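Local coordinates for protein GDP-perosamine synthase (Caulobacter crescentus, PDB 3BN1) that catalyses the pyridoxal 5'-phosphate-dependent transfer of an amino group from L-glutamate to GDP-4-keto-6-deoxy-D-mannose, giving GDP-perosamine for the bacterial O-antigen, at residues I89-S94 against A129-H134; V71-G76 against N153-E158; A100-V105 against A330-D335; F320-I325 against K338-C343. One frame throughout, in Å; residues are numbered along the deposited sequence.

Contact 1: I89-S94 against A129-H134; sequences IASANS and AIMPVH
M131 reaches across to S91 and S94, one helical turn's face meeting a single thioether. CG stands anti to the backbone N (chi1 -178°) and the chain runs straight as far as SD, so that the sulfur is carried out from the strand end to lie 3.8 Å from S91 CB. A bend at chi3 then turns CE along the helix, with M131 CE 3.7 Å from S94 OG. S94 OG folds back onto its own helix and donates to S91 O at 3.0 Å, from above the carbonyl plane, while SD and CE of M131 both rest 3.6 Å from that same S91 O. The serine's polar end is satisfied inside the helix, and methionine meets S91 O and two hydroxyls that already have partners. S91 OG instead bonds with T87, Y88 O and D159, and V133 CG2 comes to 3.9 Å from S91 OG as an apolar neighbour. The result is buried helix-on-sheet packing of the aspartate aminotransferase fold: helix 90-98 lies against the end of strand 127-130, L66 of helix 62-72 touches both S94 and M131, I157 of strand 155-159 adjoins M131, and F225 and V228 of the second subunit pack on I89 and N93.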
loop_
_atom_site.group_PDB
_atom_site.type_symbol
_atom_site.label_atom_id
_atom_site.label_comp_id
_atom_site.label_asym_id
_atom_site.label_seq_id
_atom_site.Cartn_x
_atom_site.Cartn_y
_atom_site.Cartn_z
ATOM N N ILE A 89 12.038 9.822 -6.459
ATOM C CA ILE A 89 12.470 9.776 -5.101
ATOM C C ILE A 89 12.180 8.506 -4.349
ATOM O O ILE A 89 12.857 8.232 -3.339
ATOM C CB ILE A 89 11.842 10.884 -4.303
ATOM C CG1 ILE A 89 12.655 11.156 -3.028
ATOM C CG2 ILE A 89 10.357 10.560 -4.124
ATOM C CD1 ILE A 89 12.258 12.490 -2.342
ATOM N N ALA A 90 11.194 7.744 -4.848
ATOM C CA ALA A 90 10.850 6.472 -4.238
ATOM C C ALA A 90 12.076 5.569 -4.226
ATOM O O ALA A 90 12.203 4.765 -3.283
ATOM C CB ALA A 90 9.646 5.794 -4.952
ATOM N N SER A 91 13.014 5.751 -5.168
ATOM C CA SER A 91 14.183 4.878 -5.198
ATOM C C SER A 91 14.975 5.005 -3.907
ATOM O O SER A 91 15.541 4.031 -3.371
ATOM C CB SER A 91 15.145 5.290 -6.332
ATOM O OG SER A 91 14.445 5.298 -7.553
ATOM N N ALA A 92 15.168 6.256 -3.518
ATOM C CA ALA A 92 15.970 6.541 -2.317
ATOM C C ALA A 92 15.122 6.322 -1.106
ATOM O O ALA A 92 15.644 5.846 -0.098
ATOM C CB ALA A 92 16.466 8.015 -2.352
ATOM N N ASN A 93 13.849 6.725 -1.154
ATOM C CA ASN A 93 13.000 6.599 0.046
ATOM C C ASN A 93 12.907 5.185 0.514
ATOM O O ASN A 93 12.912 4.872 1.713
ATOM C CB ASN A 93 11.546 7.129 -0.142
ATOM C CG ASN A 93 11.508 8.666 -0.249
ATOM O OD1 ASN A 93 12.462 9.359 0.141
ATOM N ND2 ASN A 93 10.386 9.201 -0.740
ATOM N N SER A 94 12.821 4.289 -0.473
ATOM C CA SER A 94 12.731 2.857 -0.178
ATOM C C SER A 94 13.888 2.357 0.722
ATOM O O SER A 94 13.696 1.560 1.642
ATOM C CB SER A 94 12.532 2.032 -1.486
ATOM O OG SER A 94 13.709 1.923 -2.284
ATOM N N ALA A 129 24.163 -3.295 -1.605
ATOM C CA ALA A 129 23.475 -3.366 -2.874
ATOM C C ALA A 129 23.624 -2.104 -3.669
ATOM O O ALA A 129 23.985 -1.049 -3.128
ATOM C CB ALA A 129 21.972 -3.575 -2.645
ATOM N N ILE A 130 23.349 -2.281 -4.965
ATOM C CA ILE A 130 23.370 -1.210 -5.963
ATOM C C ILE A 130 22.001 -1.281 -6.607
ATOM O O ILE A 130 21.508 -2.371 -6.953
ATOM C CB ILE A 130 24.418 -1.418 -7.103
ATOM C CG1 ILE A 130 25.849 -1.552 -6.548
ATOM C CG2 ILE A 130 24.419 -0.215 -8.064
ATOM C CD1 ILE A 130 26.764 -2.423 -7.425
ATOM N N MET A 131 21.403 -0.102 -6.754
ATOM C CA MET A 131 20.080 0.001 -7.374
ATOM C C MET A 131 20.140 0.775 -8.712
ATOM O O MET A 131 19.906 1.993 -8.800
ATOM C CB MET A 131 19.078 0.677 -6.407
ATOM C CG MET A 131 17.673 0.757 -6.998
ATOM S SD MET A 131 16.543 1.776 -5.942
ATOM C CE MET A 131 16.448 0.682 -4.405
ATOM N N PRO A 132 20.398 0.048 -9.786
ATOM C CA PRO A 132 20.334 0.712 -11.080
ATOM C C PRO A 132 18.833 1.055 -11.355
ATOM O O PRO A 132 17.907 0.302 -11.011
ATOM C CB PRO A 132 20.884 -0.360 -12.053
ATOM C CG PRO A 132 20.548 -1.637 -11.349
ATOM C CD PRO A 132 20.909 -1.340 -9.919
ATOM N N VAL A 133 18.583 2.224 -11.943
ATOM C CA VAL A 133 17.235 2.594 -12.304
ATOM C C VAL A 133 17.208 2.746 -13.829
ATOM O O VAL A 133 17.988 3.522 -14.386
ATOM C CB VAL A 133 16.791 3.901 -11.658
ATOM C CG1 VAL A 133 15.397 4.300 -12.145
ATOM C CG2 VAL A 133 16.937 3.831 -10.131
ATOM N N HIS A 134 16.251 2.066 -14.472
ATOM C CA HIS A 134 16.125 2.129 -15.941
ATOM C C HIS A 134 15.202 3.319 -16.323
ATOM O O HIS A 134 14.024 3.169 -16.576
ATOM C CB HIS A 134 15.640 0.758 -16.504
ATOM C CG HIS A 134 16.347 -0.438 -15.932
ATOM N ND1 HIS A 134 17.716 -0.497 -15.784
ATOM C CD2 HIS A 134 15.891 -1.679 -15.612
ATOM C CE1 HIS A 134 18.065 -1.681 -15.306
ATOM N NE2 HIS A 134 16.978 -2.431 -15.217
#

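Contact 2: V71-G76 against N153-E158; sequences VAMGIG and NLLVIE
E158 OE1, at the far end of the strand segment whose L155 and I157 pack on M73, is gripped by H134 NE2 and G174 N, while E158 OE2 is held by L176 N and G177 N. M73 itself sits within the turn closed by the short backbone bond from G74 N to V71 O at 2.7 Å. This turn is a Schellman motif ending helix 62-72, and G74 takes the positive phi (82°) that the motif requires. The same device appears on the other side, where N153 ends helix 142-151 before the chain enters strand 155-159, a parallel strand in the main sheet of this aminotransferase fold. Between the two turns the contact itself is wholly apolar. The M73 and L155 side chains run alongside each other, pointing opposite ways, with L155 CD1 touching M73 CB at 3.8 Å and M73 SD at 3.9 Å. Because CG of M73 is anti to the carbonyl carbon (chi1 -56°) and the chain bends at chi3, its methyl is delivered further along the strand to I157. L205 of helix 203-213 also touches M73. Where methionine and isoleucine cross, M73 CE lies 3.9 Å from I157 CB and 4.1 Å from I157 CG2.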
loop_
_atom_site.group_PDB
_atom_site.type_symbol
_atom_site.label_atom_id
_atom_site.label_comp_id
_atom_site.label_asym_id
_atom_site.label_seq_id
_atom_site.Cartn_x
_atom_site.Cartn_y
_atom_site.Cartn_z
ATOM N N VAL A 71 13.785 -5.110 2.032
ATOM C CA VAL A 71 13.665 -5.749 3.340
ATOM C C VAL A 71 13.927 -7.256 3.170
ATOM O O VAL A 71 14.737 -7.837 3.911
ATOM C CB VAL A 71 12.316 -5.466 3.990
ATOM C CG1 VAL A 71 12.181 -6.318 5.273
ATOM C CG2 VAL A 71 12.182 -3.928 4.359
ATOM N N ALA A 72 13.320 -7.873 2.152
ATOM C CA ALA A 72 13.530 -9.305 1.833
ATOM C C ALA A 72 14.993 -9.647 1.609
ATOM O O ALA A 72 15.477 -10.647 2.111
ATOM C CB ALA A 72 12.757 -9.702 0.597
ATOM N N MET A 73 15.733 -8.785 0.929
ATOM C CA MET A 73 17.164 -9.020 0.748
ATOM C C MET A 73 17.926 -8.707 2.035
ATOM O O MET A 73 19.147 -8.789 2.090
ATOM C CB MET A 73 17.714 -8.128 -0.324
ATOM C CG MET A 73 16.973 -8.291 -1.613
ATOM S SD MET A 73 17.967 -7.566 -2.907
ATOM C CE MET A 73 17.576 -5.928 -2.676
ATOM N N GLY A 74 17.217 -8.329 3.081
ATOM C CA GLY A 74 17.912 -8.076 4.329
ATOM C C GLY A 74 18.570 -6.704 4.480
ATOM O O GLY A 74 19.385 -6.579 5.381
ATOM N N ILE A 75 18.196 -5.674 3.709
ATOM C CA ILE A 75 18.792 -4.316 3.894
ATOM C C ILE A 75 18.218 -3.655 5.144
ATOM O O ILE A 75 17.039 -3.726 5.412
ATOM C CB ILE A 75 18.531 -3.386 2.695
ATOM C CG1 ILE A 75 18.860 -4.114 1.388
ATOM C CG2 ILE A 75 18.997 -1.863 2.905
ATOM C CD1 ILE A 75 20.327 -4.385 1.154
ATOM N N GLY A 76 19.082 -3.078 5.959
ATOM C CA GLY A 76 18.658 -2.540 7.216
ATOM C C GLY A 76 19.602 -1.470 7.718
ATOM O O GLY A 76 20.429 -0.925 6.990
ATOM N N ASN A 153 30.793 -8.718 -4.113
ATOM C CA ASN A 153 29.748 -9.497 -3.488
ATOM C C ASN A 153 28.615 -8.594 -3.048
ATOM O O ASN A 153 28.205 -8.694 -1.888
ATOM C CB ASN A 153 30.269 -10.228 -2.254
ATOM C CG ASN A 153 30.179 -11.687 -2.379
ATOM O OD1 ASN A 153 29.096 -12.259 -2.237
ATOM N ND2 ASN A 153 31.322 -12.324 -2.637
ATOM N N LEU A 154 28.056 -7.786 -3.952
ATOM C CA LEU A 154 26.889 -6.955 -3.630
ATOM C C LEU A 154 25.705 -7.520 -4.381
ATOM O O LEU A 154 25.827 -8.118 -5.468
ATOM C CB LEU A 154 27.053 -5.520 -4.189
ATOM C CG LEU A 154 28.370 -4.987 -3.602
ATOM C CD1 LEU A 154 28.746 -3.768 -4.285
ATOM C CD2 LEU A 154 28.235 -4.741 -2.093
ATOM N N LEU A 155 24.547 -7.162 -3.870
ATOM C CA LEU A 155 23.276 -7.463 -4.506
ATOM C C LEU A 155 22.981 -6.323 -5.499
ATOM O O LEU A 155 23.462 -5.192 -5.358
ATOM C CB LEU A 155 22.172 -7.440 -3.458
ATOM C CG LEU A 155 22.332 -8.606 -2.459
ATOM C CD1 LEU A 155 21.401 -8.376 -1.258
ATOM C CD2 LEU A 155 21.940 -9.861 -3.249
ATOM N N VAL A 156 22.152 -6.632 -6.488
ATOM C CA VAL A 156 21.756 -5.621 -7.446
ATOM C C VAL A 156 20.236 -5.692 -7.474
ATOM O O VAL A 156 19.643 -6.763 -7.560
ATOM C CB VAL A 156 22.358 -5.876 -8.877
ATOM C CG1 VAL A 156 21.840 -4.848 -9.914
ATOM C CG2 VAL A 156 23.878 -5.813 -8.832
ATOM N N ILE A 157 19.589 -4.540 -7.385
ATOM C CA ILE A 157 18.160 -4.574 -7.491
ATOM C C ILE A 157 17.789 -3.558 -8.551
ATOM O O ILE A 157 18.129 -2.369 -8.450
ATOM C CB ILE A 157 17.470 -4.182 -6.177
ATOM C CG1 ILE A 157 15.982 -3.929 -6.450
ATOM C CG2 ILE A 157 18.229 -3.000 -5.494
ATOM C CD1 ILE A 157 15.203 -3.365 -5.281
ATOM N N GLU A 158 17.128 -4.018 -9.602
ATOM C CA GLU A 158 16.757 -3.056 -10.651
ATOM C C GLU A 158 15.468 -2.304 -10.269
ATOM O O GLU A 158 14.387 -2.899 -9.982
ATOM C CB GLU A 158 16.413 -3.776 -11.941
ATOM C CG GLU A 158 17.437 -4.793 -12.548
ATOM C CD GLU A 158 16.710 -5.657 -13.651
ATOM O OE1 GLU A 158 16.151 -5.039 -14.606
ATOM O OE2 GLU A 158 16.633 -6.918 -13.509
#

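Contact 3: A100-V105 against A330-D335; sequences ATPVLV and AHLATD
L332 sets its side chain across P102 and L104, two residues on the same face of strand 101-105, the outermost strand at this end of the mixed sheet of the aspartate aminotransferase fold. The forked end meets P102 and the stem meets L104. L332 CD1 comes 3.8 Å from P102 CB and 3.6 Å from P102 O, and L332 CB receives L104 CD1 at 3.9 Å. Leucine crosses both partners at about a right angle. CG anti to the carbonyl carbon (chi1 -58°) sends the fork toward the proline. A water joins the two backbones: it donates to L332 O at 2.7 Å and accepts from L104 N at 3.3 Å. An edge strand's outward N-H is thus met through solvent by a loop. Behind the first shell, V103 and V105 turn the other way, and backbone bonds of both residues with V83 hold the strand parallel to strand 80-84. V95 and T96 of helix 90-98 adjoin P102. On the loop side, A333 N bonds back to A330 O at 3.1 Å, closing the turn, and L332 CG sits 3.6 Å above one face of the H331 ring, offset toward its rim.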
loop_
_atom_site.group_PDB
_atom_site.type_symbol
_atom_site.label_atom_id
_atom_site.label_comp_id
_atom_site.label_asym_id
_atom_site.label_seq_id
_atom_site.Cartn_x
_atom_site.Cartn_y
_atom_site.Cartn_z
ATOM N N ALA A 100 18.313 2.258 6.097
ATOM C CA ALA A 100 19.627 2.180 5.473
ATOM C C ALA A 100 19.940 3.542 4.818
ATOM O O ALA A 100 19.098 4.484 4.781
ATOM C CB ALA A 100 19.627 1.082 4.418
ATOM N N THR A 101 21.206 3.681 4.414
ATOM C CA THR A 101 21.757 4.904 3.806
ATOM C C THR A 101 21.961 4.834 2.283
ATOM O O THR A 101 22.774 4.063 1.754
ATOM C CB THR A 101 23.108 5.141 4.435
ATOM O OG1 THR A 101 22.937 5.269 5.865
ATOM C CG2 THR A 101 23.710 6.334 3.838
ATOM N N PRO A 102 21.284 5.727 1.582
ATOM C CA PRO A 102 21.385 5.854 0.126
ATOM C C PRO A 102 22.794 6.457 -0.132
ATOM O O PRO A 102 23.260 7.328 0.618
ATOM C CB PRO A 102 20.301 6.902 -0.166
ATOM C CG PRO A 102 19.399 6.809 0.995
ATOM C CD PRO A 102 20.313 6.689 2.129
ATOM N N VAL A 103 23.487 5.980 -1.168
ATOM C CA VAL A 103 24.818 6.481 -1.558
ATOM C C VAL A 103 24.692 6.783 -3.030
ATOM O O VAL A 103 24.556 5.888 -3.902
ATOM C CB VAL A 103 25.944 5.465 -1.268
ATOM C CG1 VAL A 103 27.328 5.936 -1.852
ATOM C CG2 VAL A 103 26.019 5.238 0.252
ATOM N N LEU A 104 24.646 8.086 -3.270
ATOM C CA LEU A 104 24.290 8.611 -4.535
ATOM C C LEU A 104 25.435 8.533 -5.484
ATOM O O LEU A 104 26.578 8.772 -5.113
ATOM C CB LEU A 104 23.776 10.075 -4.462
ATOM C CG LEU A 104 22.621 10.405 -3.498
ATOM C CD1 LEU A 104 22.216 11.857 -3.536
ATOM C CD2 LEU A 104 21.422 9.487 -3.819
ATOM N N VAL A 105 25.058 8.224 -6.718
ATOM C CA VAL A 105 26.001 8.096 -7.844
ATOM C C VAL A 105 25.456 8.893 -9.066
ATOM O O VAL A 105 24.227 9.080 -9.223
ATOM C CB VAL A 105 26.226 6.604 -8.246
ATOM C CG1 VAL A 105 24.896 5.964 -8.738
ATOM C CG2 VAL A 105 27.341 6.523 -9.282
ATOM N N ALA A 330 19.533 16.376 0.656
ATOM C CA ALA A 330 20.523 17.403 0.414
ATOM C C ALA A 330 21.790 17.072 1.199
ATOM O O ALA A 330 22.903 17.432 0.821
ATOM C CB ALA A 330 19.955 18.727 0.856
ATOM N N HIS A 331 21.597 16.328 2.284
ATOM C CA HIS A 331 22.703 15.909 3.125
ATOM C C HIS A 331 23.591 14.821 2.467
ATOM O O HIS A 331 24.679 14.482 2.955
ATOM C CB HIS A 331 22.118 15.441 4.486
ATOM C CG HIS A 331 21.328 14.177 4.427
ATOM N ND1 HIS A 331 20.014 14.137 4.025
ATOM C CD2 HIS A 331 21.658 12.904 4.763
ATOM C CE1 HIS A 331 19.559 12.900 4.129
ATOM N NE2 HIS A 331 20.545 12.128 4.550
ATOM N N LEU A 332 23.166 14.292 1.325
ATOM C CA LEU A 332 23.946 13.251 0.710
ATOM C C LEU A 332 24.610 13.852 -0.509
ATOM O O LEU A 332 25.151 13.099 -1.333
ATOM C CB LEU A 332 23.018 12.137 0.246
ATOM C CG LEU A 332 22.161 11.490 1.320
ATOM C CD1 LEU A 332 21.365 10.445 0.544
ATOM C CD2 LEU A 332 23.094 10.874 2.348
ATOM N N ALA A 333 24.537 15.177 -0.644
ATOM C CA ALA A 333 25.181 15.782 -1.776
ATOM C C ALA A 333 26.679 15.493 -1.781
ATOM O O ALA A 333 27.287 15.320 -0.713
ATOM C CB ALA A 333 24.966 17.277 -1.799
ATOM N N THR A 334 27.240 15.372 -2.990
ATOM C CA THR A 334 28.674 15.266 -3.228
ATOM C C THR A 334 29.098 16.160 -4.376
ATOM O O THR A 334 28.254 16.688 -5.110
ATOM C CB THR A 334 29.242 13.855 -3.372
ATOM O OG1 THR A 334 29.037 13.426 -4.716
ATOM C CG2 THR A 334 28.487 12.936 -2.424
ATOM N N ASP A 335 30.398 16.389 -4.524
ATOM C CA ASP A 335 30.837 17.212 -5.652
ATOM C C ASP A 335 30.967 16.383 -6.981
ATOM O O ASP A 335 31.485 16.832 -8.005
ATOM C CB ASP A 335 32.063 18.046 -5.273
ATOM C CG ASP A 335 33.275 17.211 -4.900
ATOM O OD1 ASP A 335 33.457 16.162 -5.545
ATOM O OD2 ASP A 335 34.063 17.612 -4.002
HETATM O O HOH W 1 25.784 10.481 -1.346
HETATM O O HOH W 2 29.051 11.010 -5.417
#

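Contact 4: F320-I325 against K338-C343; sequences FHPMHI and KIAEAC
H324 and E341 make the one hydrogen bond of this contact. H324 NE2 donates to E341 OE2 at 2.7 Å with an N-H...O angle of 167°, and the oxygen lies almost in the ring plane. It accepts the N-H on its anti lone pair, the one turned away from the other carboxylate oxygen, and the ring and carboxylate planes are 34° apart. The side chains cross at about a right angle, E341 reaching out from the helix in an extended chain to the imidazole edge. On the other ring nitrogen, ND1 bonds with S85 OG; with both nitrogens engaged, rotation about chi2 is restrained, and the nearby carboxylate would probably stabilise a positive charge on the ring. A chi1 of 73° places CG between the backbone N and carbonyl carbon, turning the imidazole toward the helix.

Van der Waals contacts make up the rest. P322 pushes CG against the helix backbone, 3.2 Å from A340 O, and the same CG meets A340 CB at 4.2 Å. Over one face of the H324 ring lies I325 CG2, offset toward the rim.

This histidine-carboxylate pairing ties the loop after strand 317-318 to the first turns of helix 338-346. D106, just beyond strand 101-105, bonds with I339 N and A340 N; R293 of strand 290-294 touches A342 and C343, while L104 of strand 101-105 touches M323 and H324.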
loop_
_atom_site.group_PDB
_atom_site.type_symbol
_atom_site.label_atom_id
_atom_site.label_comp_id
_atom_site.label_asym_id
_atom_site.label_seq_id
_atom_site.Cartn_x
_atom_site.Cartn_y
_atom_site.Cartn_z
ATOM N N PHE A 320 13.424 14.493 -13.581
ATOM C CA PHE A 320 13.439 14.471 -12.120
ATOM C C PHE A 320 14.504 15.325 -11.532
ATOM O O PHE A 320 15.616 15.377 -12.079
ATOM C CB PHE A 320 13.826 13.066 -11.699
ATOM C CG PHE A 320 12.867 12.025 -12.167
ATOM C CD1 PHE A 320 11.590 12.002 -11.645
ATOM C CD2 PHE A 320 13.270 11.010 -13.047
ATOM C CE1 PHE A 320 10.670 11.062 -12.032
ATOM C CE2 PHE A 320 12.352 9.966 -13.432
ATOM C CZ PHE A 320 11.065 10.022 -12.941
ATOM N N HIS A 321 14.199 15.937 -10.379
ATOM C CA HIS A 321 15.211 16.761 -9.707
ATOM C C HIS A 321 16.127 15.797 -9.037
ATOM O O HIS A 321 15.638 14.890 -8.362
ATOM C CB HIS A 321 14.616 17.658 -8.589
ATOM C CG HIS A 321 13.597 18.626 -9.077
ATOM N ND1 HIS A 321 13.707 19.263 -10.296
ATOM C CD2 HIS A 321 12.418 19.027 -8.544
ATOM C CE1 HIS A 321 12.637 20.010 -10.500
ATOM N NE2 HIS A 321 11.849 19.903 -9.445
ATOM N N PRO A 322 17.440 16.031 -9.136
ATOM C CA PRO A 322 18.371 15.146 -8.464
ATOM C C PRO A 322 18.029 15.118 -6.952
ATOM O O PRO A 322 17.714 16.149 -6.352
ATOM C CB PRO A 322 19.721 15.820 -8.735
ATOM C CG PRO A 322 19.578 16.451 -10.083
ATOM C CD PRO A 322 18.130 16.953 -10.075
ATOM N N MET A 323 18.165 13.959 -6.333
ATOM C CA MET A 323 17.823 13.851 -4.907
ATOM C C MET A 323 18.550 14.872 -4.059
ATOM O O MET A 323 18.032 15.403 -3.082
ATOM C CB MET A 323 18.378 12.530 -4.347
ATOM C CG MET A 323 17.773 11.295 -5.018
ATOM S SD MET A 323 16.010 11.042 -4.710
ATOM C CE MET A 323 15.256 12.358 -5.963
ATOM N N HIS A 324 19.844 14.951 -4.317
ATOM C CA HIS A 324 20.711 15.757 -3.467
ATOM C C HIS A 324 20.346 17.232 -3.518
ATOM O O HIS A 324 20.956 18.052 -2.835
ATOM C CB HIS A 324 22.256 15.445 -3.767
ATOM C CG HIS A 324 22.755 16.008 -5.064
ATOM N ND1 HIS A 324 22.322 15.526 -6.284
ATOM C CD2 HIS A 324 23.554 17.074 -5.345
ATOM C CE1 HIS A 324 22.861 16.244 -7.258
ATOM N NE2 HIS A 324 23.612 17.194 -6.715
ATOM N N ILE A 325 19.407 17.608 -4.385
ATOM C CA ILE A 325 19.114 19.038 -4.431
ATOM C C ILE A 325 17.779 19.256 -3.757
ATOM O O ILE A 325 17.316 20.374 -3.707
ATOM C CB ILE A 325 19.119 19.743 -5.810
ATOM C CG1 ILE A 325 17.916 19.320 -6.644
ATOM C CG2 ILE A 325 20.347 19.404 -6.591
ATOM C CD1 ILE A 325 17.694 20.175 -7.967
ATOM N N LYS A 338 27.620 16.091 -10.838
ATOM C CA LYS A 338 27.444 17.149 -11.812
ATOM C C LYS A 338 26.592 16.795 -13.031
ATOM O O LYS A 338 25.894 17.657 -13.545
ATOM C CB LYS A 338 28.811 17.765 -12.149
ATOM C CG LYS A 338 29.458 18.453 -10.912
ATOM C CD LYS A 338 30.956 18.842 -11.038
ATOM C CE LYS A 338 31.188 20.358 -11.186
ATOM N NZ LYS A 338 30.008 21.184 -10.765
ATOM N N ILE A 339 26.659 15.554 -13.516
ATOM C CA ILE A 339 25.877 15.210 -14.701
ATOM C C ILE A 339 24.412 15.212 -14.312
ATOM O O ILE A 339 23.596 15.817 -15.004
ATOM C CB ILE A 339 26.221 13.875 -15.402
ATOM C CG1 ILE A 339 27.689 13.768 -15.831
ATOM C CG2 ILE A 339 25.379 13.769 -16.682
ATOM C CD1 ILE A 339 28.163 14.989 -16.658
ATOM N N ALA A 340 24.088 14.614 -13.164
ATOM C CA ALA A 340 22.686 14.583 -12.714
ATOM C C ALA A 340 22.117 16.031 -12.592
ATOM O O ALA A 340 20.975 16.319 -12.965
ATOM C CB ALA A 340 22.624 13.869 -11.333
ATOM N N GLU A 341 22.915 16.948 -12.055
ATOM C CA GLU A 341 22.470 18.346 -11.916
ATOM C C GLU A 341 22.177 18.992 -13.254
ATOM O O GLU A 341 21.134 19.659 -13.411
ATOM C CB GLU A 341 23.539 19.176 -11.210
ATOM C CG GLU A 341 23.650 18.859 -9.706
ATOM C CD GLU A 341 24.965 19.328 -9.125
ATOM O OE1 GLU A 341 25.680 20.139 -9.766
ATOM O OE2 GLU A 341 25.323 18.809 -8.063
ATOM N N ALA A 342 23.081 18.759 -14.228
ATOM C CA ALA A 342 22.943 19.303 -15.604
ATOM C C ALA A 342 21.670 18.751 -16.272
ATOM O O ALA A 342 20.867 19.480 -16.868
ATOM C CB ALA A 342 24.202 18.887 -16.479
ATOM N N CYS A 343 21.469 17.446 -16.134
ATOM C CA CYS A 343 20.294 16.822 -16.729
ATOM C C CYS A 343 19.022 17.345 -16.119
ATOM O O CYS A 343 18.058 17.591 -16.825
ATOM C CB CYS A 343 20.321 15.319 -16.624
ATOM S SG CYS A 343 21.629 14.557 -17.634
#

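Contacts 1 and 2 share neighbouring strands of the main sheet, where I130 O lies 2.9 Å from I157 N. Helix 90-98 leads into strand 101-105, which joins contact 1 to contact 3, their centres about 12 Å apart. Contact 4 adjoins contact 3, A333 CA reaching 3.6 Å from H324 CB, and M323 SD returns to A92 CB of contact 1 at 3.9 Å. Contacts 2 and 4 stand furthest apart, about 25 Å between centres. Toward the active site, the side chains of S91 and P322 lie about 10 Å and 14 Å from the bound 2-oxoglutarate. Contacts 1 and 4 also both touch the second subunit.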